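Local atomic coordinates of Cry37AA1 (PDB entry 4RHZ), a protein that pairs with Cry23Aa1 as the smaller, calcium-binding C2-fold partner of a binary Bacillus thuringiensis toxin, probably contributing to its insecticidal action. Residues A6-N11 with V117-S122; I10-E15 with D89-P94; Y24-A29 with Y76-E81; Y30-D35 with I70-F75. All blocks are in the same frame, centred on the assembly; numbering follows the deposited sequence. Where two conformers were deposited one is given.

Contact 1 of 4, residues A6-N11 with V117-S122; sequences ATFTIN and VTIKYS
Strands 6-11 and 117-122 are antiparallel neighbours in the middle of one sheet of a C2-fold beta sandwich, flanked by strands 55-62 and 105-110. Six backbone hydrogen bonds join them in reciprocal pairs, at Thr7 with Ser122, Thr9 with Lys120 and Asn11 with Thr118; Thr9 N to Lys120 O, at 2.8 Å, is also close to straight, with 168° at the hydrogen. Phe8-Tyr121 and Ile10-Ile119 are the non-hydrogen-bonded pairs between them, and their side chains share the inner face. There Phe8 CD2 lies 3.7 Å from Tyr121 CB. CG2 of Ile119 stands at the edge of the Phe8 ring, and Tyr121 OH hydrogen-bonds Ser100 O. Ile10 and Ile119 run side by side in the same direction, and CG2 of Ile10, anti to the backbone N, reaches across to Val117 CG1 at 3.8 Å. Phe8 and Ile119 also pack on Phe75 of the opposite sheet. The outer face is polar. Thr9 stands alongside the extended Lys120 chain, its CB 4.1 Å from Lys120 CD. One water bonds Thr9 OG1 at 2.6 Å and donates to Thr7 O; another donates to Thr9 O and joins Thr118 OG1 at 2.7 Å. Threonine's branched CB suits an extended strand, and its hydroxyl can bond a water, as in Thr9 and Thr118, or a neighbouring strand, as Thr7 OG1 hydrogen-bonds Thr59 OG1. The alternation implies one side committed to the sandwich core and the other a hydrated polar surface, where Lys120 also meets Glu48 of the Cry23AA1 chain.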
loop_
_atom_site.group_PDB
_atom_site.type_symbol
_atom_site.label_atom_id
_atom_site.label_comp_id
_atom_site.label_asym_id
_atom_site.label_seq_id
_atom_site.Cartn_x
_atom_site.Cartn_y
_atom_site.Cartn_z
ATOM N N ALA B 6 -12.139 16.742 14.303
ATOM C CA ALA B 6 -11.016 16.237 13.534
ATOM C C ALA B 6 -10.161 15.364 14.449
ATOM O O ALA B 6 -9.775 15.796 15.537
ATOM C CB ALA B 6 -10.198 17.362 12.922
ATOM N N THR B 7 -9.870 14.143 13.978
ATOM C CA THR B 7 -9.166 13.126 14.776
ATOM C C THR B 7 -7.859 12.808 14.068
ATOM O O THR B 7 -7.845 12.427 12.929
ATOM C CB THR B 7 -10.056 11.825 14.986
ATOM O OG1 THR B 7 -11.293 12.175 15.657
ATOM C CG2 THR B 7 -9.292 10.670 15.825
ATOM N N PHE B 8 -6.760 13.057 14.767
ATOM C CA PHE B 8 -5.441 13.004 14.266
ATOM C C PHE B 8 -4.826 11.777 14.855
ATOM O O PHE B 8 -4.925 11.564 16.072
ATOM C CB PHE B 8 -4.660 14.274 14.743
ATOM C CG PHE B 8 -5.260 15.555 14.197
ATOM C CD1 PHE B 8 -6.160 16.310 14.963
ATOM C CD2 PHE B 8 -5.032 15.931 12.881
ATOM C CE1 PHE B 8 -6.765 17.426 14.445
ATOM C CE2 PHE B 8 -5.632 17.065 12.335
ATOM C CZ PHE B 8 -6.490 17.822 13.120
ATOM N N THR B 9 -4.161 10.972 14.018
ATOM C CA THR B 9 -3.440 9.819 14.593
ATOM C C THR B 9 -2.021 9.953 14.210
ATOM O O THR B 9 -1.715 9.899 13.052
ATOM C CB THR B 9 -3.971 8.486 14.038
ATOM O OG1 THR B 9 -5.361 8.436 14.305
ATOM C CG2 THR B 9 -3.280 7.305 14.717
ATOM N N ILE B 10 -1.157 10.086 15.185
ATOM C CA ILE B 10 0.168 10.398 14.920
ATOM C C ILE B 10 1.047 9.236 15.356
ATOM O O ILE B 10 0.864 8.719 16.481
ATOM C CB ILE B 10 0.563 11.619 15.794
ATOM C CG1 ILE B 10 -0.409 12.817 15.550
ATOM C CG2 ILE B 10 2.001 11.935 15.616
ATOM C CD1 ILE B 10 -0.099 14.028 16.406
ATOM N N ASN B 11 2.030 8.863 14.502
ATOM C CA ASN B 11 2.981 7.827 14.833
ATOM C C ASN B 11 4.376 8.307 14.762
ATOM O O ASN B 11 4.738 8.978 13.790
ATOM C CB ASN B 11 2.792 6.667 13.873
ATOM C CG ASN B 11 1.682 5.771 14.322
ATOM O OD1 ASN B 11 1.867 5.034 15.262
ATOM N ND2 ASN B 11 0.508 5.871 13.713
ATOM N N VAL B 117 7.940 11.046 11.380
ATOM C CA VAL B 117 6.622 11.027 12.001
ATOM C C VAL B 117 5.587 10.898 10.920
ATOM O O VAL B 117 5.837 11.420 9.820
ATOM C CB VAL B 117 6.374 12.379 12.714
ATOM C CG1 VAL B 117 5.000 12.449 13.283
ATOM C CG2 VAL B 117 7.376 12.582 13.835
ATOM N N THR B 118 4.443 10.237 11.181
ATOM C CA THR B 118 3.403 10.231 10.216
ATOM C C THR B 118 2.090 10.746 10.859
ATOM O O THR B 118 1.908 10.649 12.083
ATOM C CB THR B 118 3.131 8.825 9.637
ATOM O OG1 THR B 118 2.500 7.995 10.616
ATOM C CG2 THR B 118 4.373 8.140 9.004
ATOM N N ILE B 119 1.169 11.319 10.064
ATOM C CA ILE B 119 -0.042 11.838 10.625
ATOM C C ILE B 119 -1.157 11.501 9.709
ATOM O O ILE B 119 -1.089 11.730 8.503
ATOM C CB ILE B 119 -0.010 13.425 10.754
ATOM C CG1 ILE B 119 1.004 13.887 11.775
ATOM C CG2 ILE B 119 -1.313 13.980 11.349
ATOM C CD1 ILE B 119 2.189 14.339 11.203
ATOM N N LYS B 120 -2.237 11.015 10.280
ATOM C CA LYS B 120 -3.413 10.632 9.533
ATOM C C LYS B 120 -4.523 11.408 10.166
ATOM O O LYS B 120 -4.435 11.639 11.353
ATOM C CB LYS B 120 -3.621 9.163 9.881
ATOM C CG LYS B 120 -4.944 8.628 9.600
ATOM C CD LYS B 120 -5.126 7.261 10.289
ATOM C CE LYS B 120 -6.457 6.663 9.843
ATOM N NZ LYS B 120 -6.783 5.445 10.656
ATOM N N TYR B 121 -5.549 11.833 9.420
ATOM C CA TYR B 121 -6.622 12.554 10.064
ATOM C C TYR B 121 -7.915 12.225 9.408
ATOM O O TYR B 121 -7.894 11.866 8.255
ATOM C CB TYR B 121 -6.392 14.090 10.029
ATOM C CG TYR B 121 -6.540 14.798 8.690
ATOM C CD1 TYR B 121 -7.665 15.572 8.419
ATOM C CD2 TYR B 121 -5.534 14.726 7.717
ATOM C CE1 TYR B 121 -7.810 16.254 7.201
ATOM C CE2 TYR B 121 -5.641 15.465 6.500
ATOM C CZ TYR B 121 -6.783 16.218 6.259
ATOM O OH TYR B 121 -6.911 16.890 5.041
ATOM N N SER B 122 -9.022 12.388 10.142
ATOM C CA SER B 122 -10.360 12.207 9.592
ATOM C C SER B 122 -11.314 13.201 10.238
ATOM O O SER B 122 -11.044 13.718 11.331
ATOM C CB SER B 122 -10.887 10.769 9.850
ATOM O OG SER B 122 -10.904 10.460 11.236
HETATM O O HOH W 1 -6.877 9.810 12.732
HETATM O O HOH W 2 0.020 8.026 11.712
#

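Contact 2 of 4, residues I10-E15 with D89-P94; sequences INFYNE and DILAYP. With CA (calcium ion), chain D.
Asn14 carries its CG anti to the backbone N (chi1 -165°), which sends the amide out toward Asp89, whose own CG is anti to its carbonyl carbon (chi1 -82°). The two groups meet with amide and carboxylate planes 79° apart. Asn14 ND2 donates to Asp89 OD2 at 2.7 Å, with the acceptor close to the amide plane and the bond made to the anti lone pair of OD2. The other carboxylate oxygen of Asp89, OD1, binds the calcium ion at 2.4 Å, so Asn14 is a second-shell residue whose bond probably limits the rotation of this metal ligand. Aspartate suits the place because its two oxygens can serve metal and amide separately. Three waters and Glu112 also bind the calcium, and Ser115 OG holds the other end of the amide through Asn14 OD1. Next to this polar end, Leu91 sets its CG 3.5 Å from Tyr13 O, and its CD2 lies at the edge of the Phe12 ring, 4.2 Å from Phe12 CB. Leu91 and Ala92 both face Val79 in a classic beta bulge. The contact thus bridges the two sheets of the sandwich at their calcium end: strand 4-13 lies beside 115-125 in one, and strand 89-100 borders 73-81 in the other.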
loop_
_atom_site.group_PDB
_atom_site.type_symbol
_atom_site.label_atom_id
_atom_site.label_comp_id
_atom_site.label_asym_id
_atom_site.label_seq_id
_atom_site.Cartn_x
_atom_site.Cartn_y
_atom_site.Cartn_z
ATOM N N ILE B 10 -1.157 10.086 15.185
ATOM C CA ILE B 10 0.168 10.398 14.920
ATOM C C ILE B 10 1.047 9.236 15.356
ATOM O O ILE B 10 0.864 8.719 16.481
ATOM C CB ILE B 10 0.563 11.619 15.794
ATOM C CG1 ILE B 10 -0.409 12.817 15.550
ATOM C CG2 ILE B 10 2.001 11.935 15.616
ATOM C CD1 ILE B 10 -0.099 14.028 16.406
ATOM N N ASN B 11 2.030 8.863 14.502
ATOM C CA ASN B 11 2.981 7.827 14.833
ATOM C C ASN B 11 4.376 8.307 14.762
ATOM O O ASN B 11 4.738 8.978 13.790
ATOM C CB ASN B 11 2.792 6.667 13.873
ATOM C CG ASN B 11 1.682 5.771 14.322
ATOM O OD1 ASN B 11 1.867 5.034 15.262
ATOM N ND2 ASN B 11 0.508 5.871 13.713
ATOM N N PHE B 12 5.168 7.951 15.786
ATOM C CA PHE B 12 6.535 8.370 15.915
ATOM C C PHE B 12 7.487 7.196 15.656
ATOM O O PHE B 12 7.233 6.122 16.111
ATOM C CB PHE B 12 6.766 8.884 17.322
ATOM C CG PHE B 12 5.828 10.022 17.745
ATOM C CD1 PHE B 12 4.582 9.744 18.327
ATOM C CD2 PHE B 12 6.234 11.377 17.597
ATOM C CE1 PHE B 12 3.739 10.794 18.741
ATOM C CE2 PHE B 12 5.428 12.419 18.009
ATOM C CZ PHE B 12 4.160 12.150 18.593
ATOM N N TYR B 13 8.622 7.422 14.983
ATOM C CA TYR B 13 9.541 6.361 14.609
ATOM C C TYR B 13 10.925 6.872 14.848
ATOM O O TYR B 13 11.186 8.038 14.516
ATOM C CB TYR B 13 9.384 6.015 13.133
ATOM C CG TYR B 13 8.050 5.486 12.797
ATOM C CD1 TYR B 13 7.773 4.101 12.872
ATOM C CD2 TYR B 13 7.040 6.346 12.415
ATOM C CE1 TYR B 13 6.444 3.586 12.552
ATOM C CE2 TYR B 13 5.789 5.877 12.065
ATOM C CZ TYR B 13 5.470 4.486 12.153
ATOM O OH TYR B 13 4.180 4.061 11.801
ATOM N N ASN B 14 11.802 6.027 15.421
ATOM C CA ASN B 14 13.241 6.343 15.641
ATOM C C ASN B 14 13.917 4.983 15.810
ATOM O O ASN B 14 13.704 4.347 16.830
ATOM C CB ASN B 14 13.415 7.178 16.907
ATOM C CG ASN B 14 14.802 7.882 17.041
ATOM O OD1 ASN B 14 15.611 8.040 16.109
ATOM N ND2 ASN B 14 15.041 8.367 18.242
ATOM N N GLU B 15 14.634 4.493 14.790
ATOM C CA GLU B 15 15.317 3.189 14.853
ATOM C C GLU B 15 16.341 3.171 15.996
ATOM O O GLU B 15 17.230 4.023 16.039
ATOM C CB GLU B 15 16.066 2.908 13.575
ATOM C CG GLU B 15 15.912 1.473 13.155
ATOM C CD GLU B 15 16.867 1.046 12.050
ATOM O OE1 GLU B 15 18.071 0.949 12.255
ATOM O OE2 GLU B 15 16.385 0.733 10.964
ATOM N N ASP B 89 18.400 13.428 18.507
ATOM C CA ASP B 89 17.754 12.837 17.360
ATOM C C ASP B 89 16.662 13.791 16.843
ATOM O O ASP B 89 15.896 14.352 17.654
ATOM C CB ASP B 89 17.088 11.509 17.768
ATOM C CG ASP B 89 18.079 10.325 17.791
ATOM O OD1 ASP B 89 19.289 10.546 17.601
ATOM O OD2 ASP B 89 17.647 9.159 17.977
ATOM N N ILE B 90 16.585 13.982 15.524
ATOM C CA ILE B 90 15.484 14.752 14.988
ATOM C C ILE B 90 14.565 13.836 14.240
ATOM O O ILE B 90 15.037 13.116 13.361
ATOM C CB ILE B 90 16.020 15.960 14.136
ATOM C CG1 ILE B 90 16.733 16.958 15.084
ATOM C CG2 ILE B 90 14.907 16.653 13.456
ATOM C CD1 ILE B 90 17.959 17.379 14.598
ATOM N N LEU B 91 13.276 13.843 14.595
ATOM C CA LEU B 91 12.214 13.101 13.945
ATOM C C LEU B 91 11.430 14.003 12.962
ATOM O O LEU B 91 10.745 13.453 12.044
ATOM C CB LEU B 91 11.208 12.554 14.974
ATOM C CG LEU B 91 11.527 11.277 15.808
ATOM C CD1 LEU B 91 12.856 11.458 16.512
ATOM C CD2 LEU B 91 10.442 10.870 16.841
ATOM N N ALA B 92 11.505 15.348 13.140
ATOM C CA ALA B 92 10.827 16.298 12.219
ATOM C C ALA B 92 11.417 17.705 12.405
ATOM O O ALA B 92 11.730 18.086 13.541
ATOM C CB ALA B 92 9.319 16.332 12.426
ATOM N N TYR B 93 11.587 18.418 11.295
ATOM C CA TYR B 93 12.091 19.765 11.294
ATOM C C TYR B 93 10.955 20.705 10.943
ATOM O O TYR B 93 10.137 20.398 10.072
ATOM C CB TYR B 93 13.168 19.952 10.255
ATOM C CG TYR B 93 14.485 19.194 10.420
ATOM C CD1 TYR B 93 14.644 17.907 9.915
ATOM C CD2 TYR B 93 15.586 19.815 10.987
ATOM C CE1 TYR B 93 15.884 17.215 9.998
ATOM C CE2 TYR B 93 16.811 19.166 11.063
ATOM C CZ TYR B 93 16.956 17.848 10.536
ATOM O OH TYR B 93 18.194 17.187 10.627
ATOM N N PRO B 94 10.886 21.850 11.633
ATOM C CA PRO B 94 9.697 22.648 11.416
ATOM C C PRO B 94 9.735 23.427 10.109
ATOM O O PRO B 94 8.735 23.932 9.720
ATOM C CB PRO B 94 9.637 23.597 12.647
ATOM C CG PRO B 94 11.114 23.815 13.072
ATOM C CD PRO B 94 11.696 22.319 12.790
HETATM CA CA CA D . 19.710 9.776 15.354
HETATM O O HOH W 3 17.507 10.304 14.389
HETATM O O HOH W 4 20.678 11.499 14.938
HETATM O O HOH W 5 18.043 7.908 16.182
#

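Contact 3 of 4, residues Y24-A29 with Y76-E81; sequences YGYIKA and YGDVKE
Tyr26 OH is gripped by two waters: one, at 2.7 Å, donates on to Asp78 OD2, and the other accepts from Lys28 NZ. It stands over the middle of an antiparallel ladder between strands 26-30 and 73-81, the central pair of the second sheet of the C2-type sandwich. Backbone bonds run in both directions at Tyr24-Lys80, Tyr26-Asp78 and Lys28-Tyr76; Lys28 N to Tyr76 O is nearly straight at 174°. All six side chains of these pairs share the outer face, where tyrosines lie across their neighbours. With Tyr26 CG between the backbone N and the carbonyl carbon (chi1 64°), the ring folds over Asp78, and Asp78 CB sits 3.9 Å from its centroid in a CH-pi contact. Tyr24 does the same with Lys80 CB, while its hydroxyl bonds Asp88. Tyr76 receives Lys28 CB over one face and directs its OH to Asp37. Tyrosine fits such a surface because its flat ring can lie over the CB of the cross-strand partner while the hydroxyl bonds water or acid. On the inner face Ile27 meets Val79 and continues to Ile10 and Phe12 of the other sheet. Gly25 has positive phi (137°), and any side carbon there would clash with Asp78 O, so glycine lets the chain turn its corner close to the neighbouring strand. At the Tyr26 ring's edge, in its plane, Tyr76 CE1 lies 3.9 Å from Tyr26 CE1.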
loop_
_atom_site.group_PDB
_atom_site.type_symbol
_atom_site.label_atom_id
_atom_site.label_comp_id
_atom_site.label_asym_id
_atom_site.label_seq_id
_atom_site.Cartn_x
_atom_site.Cartn_y
_atom_site.Cartn_z
ATOM N N TYR B 24 9.885 14.658 22.170
ATOM C CA TYR B 24 9.412 15.915 22.708
ATOM C C TYR B 24 9.406 16.971 21.607
ATOM O O TYR B 24 10.170 16.874 20.643
ATOM C CB TYR B 24 10.279 16.417 23.860
ATOM C CG TYR B 24 11.695 16.817 23.476
ATOM C CD1 TYR B 24 12.012 18.147 23.190
ATOM C CD2 TYR B 24 12.737 15.866 23.442
ATOM C CE1 TYR B 24 13.324 18.536 22.854
ATOM C CE2 TYR B 24 14.057 16.243 23.112
ATOM C CZ TYR B 24 14.344 17.563 22.804
ATOM O OH TYR B 24 15.656 17.938 22.467
ATOM N N GLY B 25 8.559 17.987 21.771
ATOM C CA GLY B 25 8.529 19.184 20.909
ATOM C C GLY B 25 7.069 19.474 20.631
ATOM O O GLY B 25 6.265 19.473 21.565
ATOM N N TYR B 26 6.696 19.646 19.352
ATOM C CA TYR B 26 5.311 19.910 18.996
ATOM C C TYR B 26 5.067 19.454 17.564
ATOM O O TYR B 26 6.006 19.324 16.792
ATOM C CB TYR B 26 4.983 21.450 19.158
ATOM C CG TYR B 26 5.779 22.360 18.221
ATOM C CD1 TYR B 26 5.389 22.530 16.865
ATOM C CD2 TYR B 26 6.931 23.011 18.659
ATOM C CE1 TYR B 26 6.127 23.336 15.993
ATOM C CE2 TYR B 26 7.675 23.880 17.777
ATOM C CZ TYR B 26 7.266 23.986 16.455
ATOM O OH TYR B 26 7.954 24.771 15.565
ATOM N N ILE B 27 3.799 19.268 17.214
ATOM C CA ILE B 27 3.349 19.152 15.844
ATOM C C ILE B 27 2.115 20.071 15.705
ATOM O O ILE B 27 1.221 20.142 16.607
ATOM C CB ILE B 27 2.982 17.680 15.458
ATOM C CG1 ILE B 27 4.236 16.763 15.565
ATOM C CG2 ILE B 27 2.347 17.572 14.025
ATOM C CD1 ILE B 27 3.864 15.278 15.802
ATOM N N LYS B 28 2.057 20.778 14.592
ATOM C CA LYS B 28 0.969 21.723 14.363
ATOM C C LYS B 28 0.365 21.500 13.008
ATOM O O LYS B 28 1.012 20.976 12.127
ATOM C CB LYS B 28 1.482 23.150 14.404
ATOM C CG LYS B 28 1.943 23.546 15.795
ATOM C CD LYS B 28 2.455 24.981 15.781
ATOM C CE LYS B 28 3.040 25.347 17.137
ATOM N NZ LYS B 28 3.573 26.754 17.085
ATOM N N ALA B 29 -0.852 21.959 12.852
ATOM C CA ALA B 29 -1.551 21.894 11.606
ATOM C C ALA B 29 -2.134 23.289 11.258
ATOM O O ALA B 29 -2.268 24.162 12.156
ATOM C CB ALA B 29 -2.669 20.914 11.769
ATOM N N TYR B 76 3.287 20.296 10.260
ATOM C CA TYR B 76 4.752 20.339 10.440
ATOM C C TYR B 76 5.078 20.167 11.868
ATOM O O TYR B 76 4.211 20.340 12.721
ATOM C CB TYR B 76 5.325 21.680 9.981
ATOM C CG TYR B 76 4.889 22.934 10.785
ATOM C CD1 TYR B 76 5.760 23.517 11.674
ATOM C CD2 TYR B 76 3.642 23.536 10.596
ATOM C CE1 TYR B 76 5.430 24.674 12.362
ATOM C CE2 TYR B 76 3.284 24.695 11.306
ATOM C CZ TYR B 76 4.213 25.244 12.162
ATOM O OH TYR B 76 3.969 26.365 12.875
ATOM N N GLY B 77 6.334 19.889 12.145
ATOM C CA GLY B 77 6.700 19.508 13.474
ATOM C C GLY B 77 8.131 19.880 13.756
ATOM O O GLY B 77 8.978 19.943 12.828
ATOM N N ASP B 78 8.385 20.130 15.035
ATOM C CA ASP B 78 9.713 20.201 15.590
ATOM C C ASP B 78 9.742 19.089 16.632
ATOM O O ASP B 78 9.300 19.285 17.769
ATOM C CB ASP B 78 9.927 21.545 16.342
ATOM C CG ASP B 78 11.367 21.734 16.806
ATOM O OD1 ASP B 78 12.158 20.755 16.934
ATOM O OD2 ASP B 78 11.760 22.914 16.921
ATOM N N VAL B 79 10.237 17.926 16.251
ATOM C CA VAL B 79 10.110 16.714 17.085
ATOM C C VAL B 79 11.481 16.109 17.243
ATOM O O VAL B 79 12.157 15.831 16.266
ATOM C CB VAL B 79 9.130 15.688 16.441
ATOM C CG1 VAL B 79 8.939 14.432 17.335
ATOM C CG2 VAL B 79 7.790 16.348 16.140
ATOM N N LYS B 80 11.847 15.900 18.494
ATOM C CA LYS B 80 13.119 15.368 18.885
ATOM C C LYS B 80 13.187 14.241 19.893
ATOM O O LYS B 80 12.338 13.958 20.736
ATOM C CB LYS B 80 14.026 16.468 19.410
ATOM C CG LYS B 80 14.437 17.482 18.432
ATOM C CD LYS B 80 15.240 18.531 19.065
ATOM C CE LYS B 80 15.115 19.784 18.317
ATOM N NZ LYS B 80 16.265 20.627 18.491
ATOM N N GLU B 81 14.309 13.602 19.758
ATOM C CA GLU B 81 14.786 12.642 20.684
ATOM C C GLU B 81 16.087 13.074 21.286
ATOM O O GLU B 81 17.141 13.571 20.630
ATOM C CB GLU B 81 14.672 11.192 20.312
ATOM C CG GLU B 81 14.058 10.436 21.438
ATOM C CD GLU B 81 14.050 8.962 21.224
ATOM O OE1 GLU B 81 13.066 8.426 20.756
ATOM O OE2 GLU B 81 15.039 8.332 21.536
HETATM O O HOH W 6 10.458 25.154 16.459
HETATM O O HOH W 7 6.107 27.126 15.466
#

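Contact 4 of 4, residues Y30-D35 with I70-F75; sequences YLTNPD and INQMCF
The Tyr30 ring lies flat over Cys74, and Pro34 closes its other face, so the ring is sandwiched between Cys74 CB and Pro34 CA. This is the end of the antiparallel ladder between strands 26-30 and 73-81, where Tyr30 and Cys74 form the last hydrogen-bonded pair before residues 31-35 leave the sheet of the sandwich. Cys74 N bonds Tyr30 O at 2.9 Å, and Tyr30 N returns a bond to Cys74 O. A chi1 of 60° swings the ring of Tyr30 back over its own backbone toward its partner; Cys74 CB comes 3.6 Å from the centroid, a CH-pi contact 19° off the normal. Cys74 SG lies oblique to the same ring in a sulfur-aromatic contact. That sulfur is tied to Cys99, so the disulfide joins strand 89-100 to the strand under the ring. From the opposite side Pro34 sets its CA over the ring centre. Tyr30 OH hydrogen-bonds Thr247 OG1 of the Cry23AA1 chain. Leu31 crosses Ile70 at about a right angle, CG to CG2 4.0 Å, and puts CD1 toward Met73 SD, forming a small apolar cluster with Ile70 and Met73. Gln72, its carbon chain extended, suits its buried place because its amide reaches both chains: NE2 donates to Leu31 O at 3.3 Å and to Thr247 O of Cry23AA1. The loop thus belongs to the interface of the binary complex, where Asp35 also forms a salt bridge with Arg242 of Cry23AA1. Just before it, Asn33 makes an Asx turn, its OD1 accepting from Asp35 N at 2.8 Å.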
loop_
_atom_site.group_PDB
_atom_site.type_symbol
_atom_site.label_atom_id
_atom_site.label_comp_id
_atom_site.label_asym_id
_atom_site.label_seq_id
_atom_site.Cartn_x
_atom_site.Cartn_y
_atom_site.Cartn_z
ATOM N N TYR B 30 -2.546 23.452 10.006
ATOM C CA TYR B 30 -3.373 24.577 9.602
ATOM C C TYR B 30 -4.116 24.152 8.366
ATOM O O TYR B 30 -3.651 23.253 7.644
ATOM C CB TYR B 30 -2.509 25.847 9.299
ATOM C CG TYR B 30 -1.454 25.735 8.163
ATOM C CD1 TYR B 30 -1.753 26.118 6.885
ATOM C CD2 TYR B 30 -0.170 25.319 8.412
ATOM C CE1 TYR B 30 -0.826 26.006 5.839
ATOM C CE2 TYR B 30 0.790 25.256 7.397
ATOM C CZ TYR B 30 0.438 25.600 6.109
ATOM O OH TYR B 30 1.331 25.522 5.065
ATOM N N LEU B 31 -5.222 24.809 8.060
ATOM C CA LEU B 31 -5.930 24.525 6.830
ATOM C C LEU B 31 -5.307 25.174 5.599
ATOM O O LEU B 31 -4.684 24.481 4.755
ATOM C CB LEU B 31 -7.407 24.897 6.944
ATOM C CG LEU B 31 -8.295 23.852 7.662
ATOM C CD1 LEU B 31 -7.665 23.200 8.867
ATOM C CD2 LEU B 31 -9.681 24.458 8.091
ATOM N N THR B 32 -5.448 26.493 5.479
ATOM C CA THR B 32 -4.970 27.142 4.250
ATOM C C THR B 32 -4.066 28.284 4.532
ATOM O O THR B 32 -3.288 28.682 3.640
ATOM C CB THR B 32 -6.103 27.613 3.377
ATOM O OG1 THR B 32 -6.996 28.358 4.181
ATOM C CG2 THR B 32 -6.935 26.367 2.812
ATOM N N ASN B 33 -4.163 28.818 5.757
ATOM C CA ASN B 33 -3.367 29.966 6.180
ATOM C C ASN B 33 -2.301 29.569 7.171
ATOM O O ASN B 33 -2.594 29.253 8.285
ATOM C CB ASN B 33 -4.273 31.097 6.784
ATOM C CG ASN B 33 -3.462 32.416 7.063
ATOM O OD1 ASN B 33 -2.256 32.364 7.422
ATOM N ND2 ASN B 33 -4.132 33.610 6.878
ATOM N N PRO B 34 -1.044 29.652 6.789
ATOM C CA PRO B 34 0.031 29.142 7.692
ATOM C C PRO B 34 0.117 29.872 9.043
ATOM O O PRO B 34 0.688 29.293 10.015
ATOM C CB PRO B 34 1.319 29.429 6.912
ATOM C CG PRO B 34 0.899 29.386 5.508
ATOM C CD PRO B 34 -0.523 30.002 5.457
ATOM N N ASP B 35 -0.406 31.118 9.121
ATOM C CA ASP B 35 -0.426 31.775 10.413
ATOM C C ASP B 35 -1.531 31.244 11.304
ATOM O O ASP B 35 -1.525 31.572 12.461
ATOM C CB ASP B 35 -0.715 33.289 10.304
ATOM C CG ASP B 35 0.352 34.087 9.528
ATOM O OD1 ASP B 35 -0.054 35.098 8.874
ATOM O OD2 ASP B 35 1.538 33.743 9.614
ATOM N N ILE B 70 -13.653 20.602 4.822
ATOM C CA ILE B 70 -12.188 20.650 4.791
ATOM C C ILE B 70 -11.595 19.561 3.852
ATOM O O ILE B 70 -11.758 18.358 4.070
ATOM C CB ILE B 70 -11.670 20.501 6.234
ATOM C CG1 ILE B 70 -12.383 21.563 7.088
ATOM C CG2 ILE B 70 -10.163 20.563 6.273
ATOM C CD1 ILE B 70 -12.402 21.341 8.569
ATOM N N ASN B 71 -10.888 20.016 2.836
ATOM C CA ASN B 71 -10.322 19.284 1.719
ATOM C C ASN B 71 -8.804 19.138 1.884
ATOM O O ASN B 71 -8.156 18.450 1.112
ATOM C CB ASN B 71 -10.578 20.134 0.453
ATOM C CG ASN B 71 -10.021 21.594 0.589
ATOM O OD1 ASN B 71 -10.357 22.340 1.530
ATOM N ND2 ASN B 71 -9.169 21.982 -0.352
ATOM N N GLN B 72 -8.239 19.856 2.846
ATOM C CA GLN B 72 -6.796 20.081 2.888
ATOM C C GLN B 72 -6.306 20.361 4.302
ATOM O O GLN B 72 -6.911 21.129 5.032
ATOM C CB GLN B 72 -6.429 21.311 2.007
ATOM C CG GLN B 72 -4.976 21.747 1.993
ATOM C CD GLN B 72 -4.695 22.945 1.010
ATOM O OE1 GLN B 72 -4.978 22.878 -0.206
ATOM N NE2 GLN B 72 -4.157 24.029 1.555
ATOM N N MET B 73 -5.143 19.820 4.663
ATOM C CA MET B 73 -4.601 20.150 5.933
ATOM C C MET B 73 -3.130 20.018 5.814
ATOM O O MET B 73 -2.651 19.108 5.116
ATOM C CB MET B 73 -5.255 19.212 6.964
ATOM C CG MET B 73 -4.782 19.431 8.357
ATOM S SD MET B 73 -6.057 19.448 9.682
ATOM C CE MET B 73 -7.551 18.882 9.116
ATOM N N CYS B 74 -2.384 20.926 6.450
ATOM C CA CYS B 74 -0.975 20.986 6.273
ATOM C C CYS B 74 -0.351 20.788 7.608
ATOM O O CYS B 74 -0.895 21.267 8.583
ATOM C CB CYS B 74 -0.580 22.341 5.654
ATOM S SG CYS B 74 -1.267 22.583 3.996
ATOM N N PHE B 75 0.793 20.092 7.700
ATOM C CA PHE B 75 1.297 19.711 9.023
ATOM C C PHE B 75 2.766 20.006 9.076
ATOM O O PHE B 75 3.456 19.901 8.048
ATOM C CB PHE B 75 1.102 18.201 9.274
ATOM C CG PHE B 75 -0.319 17.736 9.250
ATOM C CD1 PHE B 75 -0.881 17.240 8.075
ATOM C CD2 PHE B 75 -1.087 17.737 10.408
ATOM C CE1 PHE B 75 -2.226 16.806 8.033
ATOM C CE2 PHE B 75 -2.442 17.232 10.416
ATOM C CZ PHE B 75 -3.030 16.812 9.229
#

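From the N terminus, strand 4-13 enters contact 1 and then contact 2, sharing Ile10 and Asn11. These two start from the same strand and close at different ones: contact 2 on strand 89-100, contact 1 later on strand 115-125. Contact 3 lies within both loops and in turn encloses contact 4. Contact 1 builds one sheet, contacts 3 and 4 are successive parts of the same strand pairing in the other, and contact 2 spans the two at the calcium end. Their inner faces meet: Ile10 packs on Ile27, and Phe8 on Met73. Contacts 2 and 4 lie on opposite sides of the chain's centre, one at the metal, the other toward Cry23AA1.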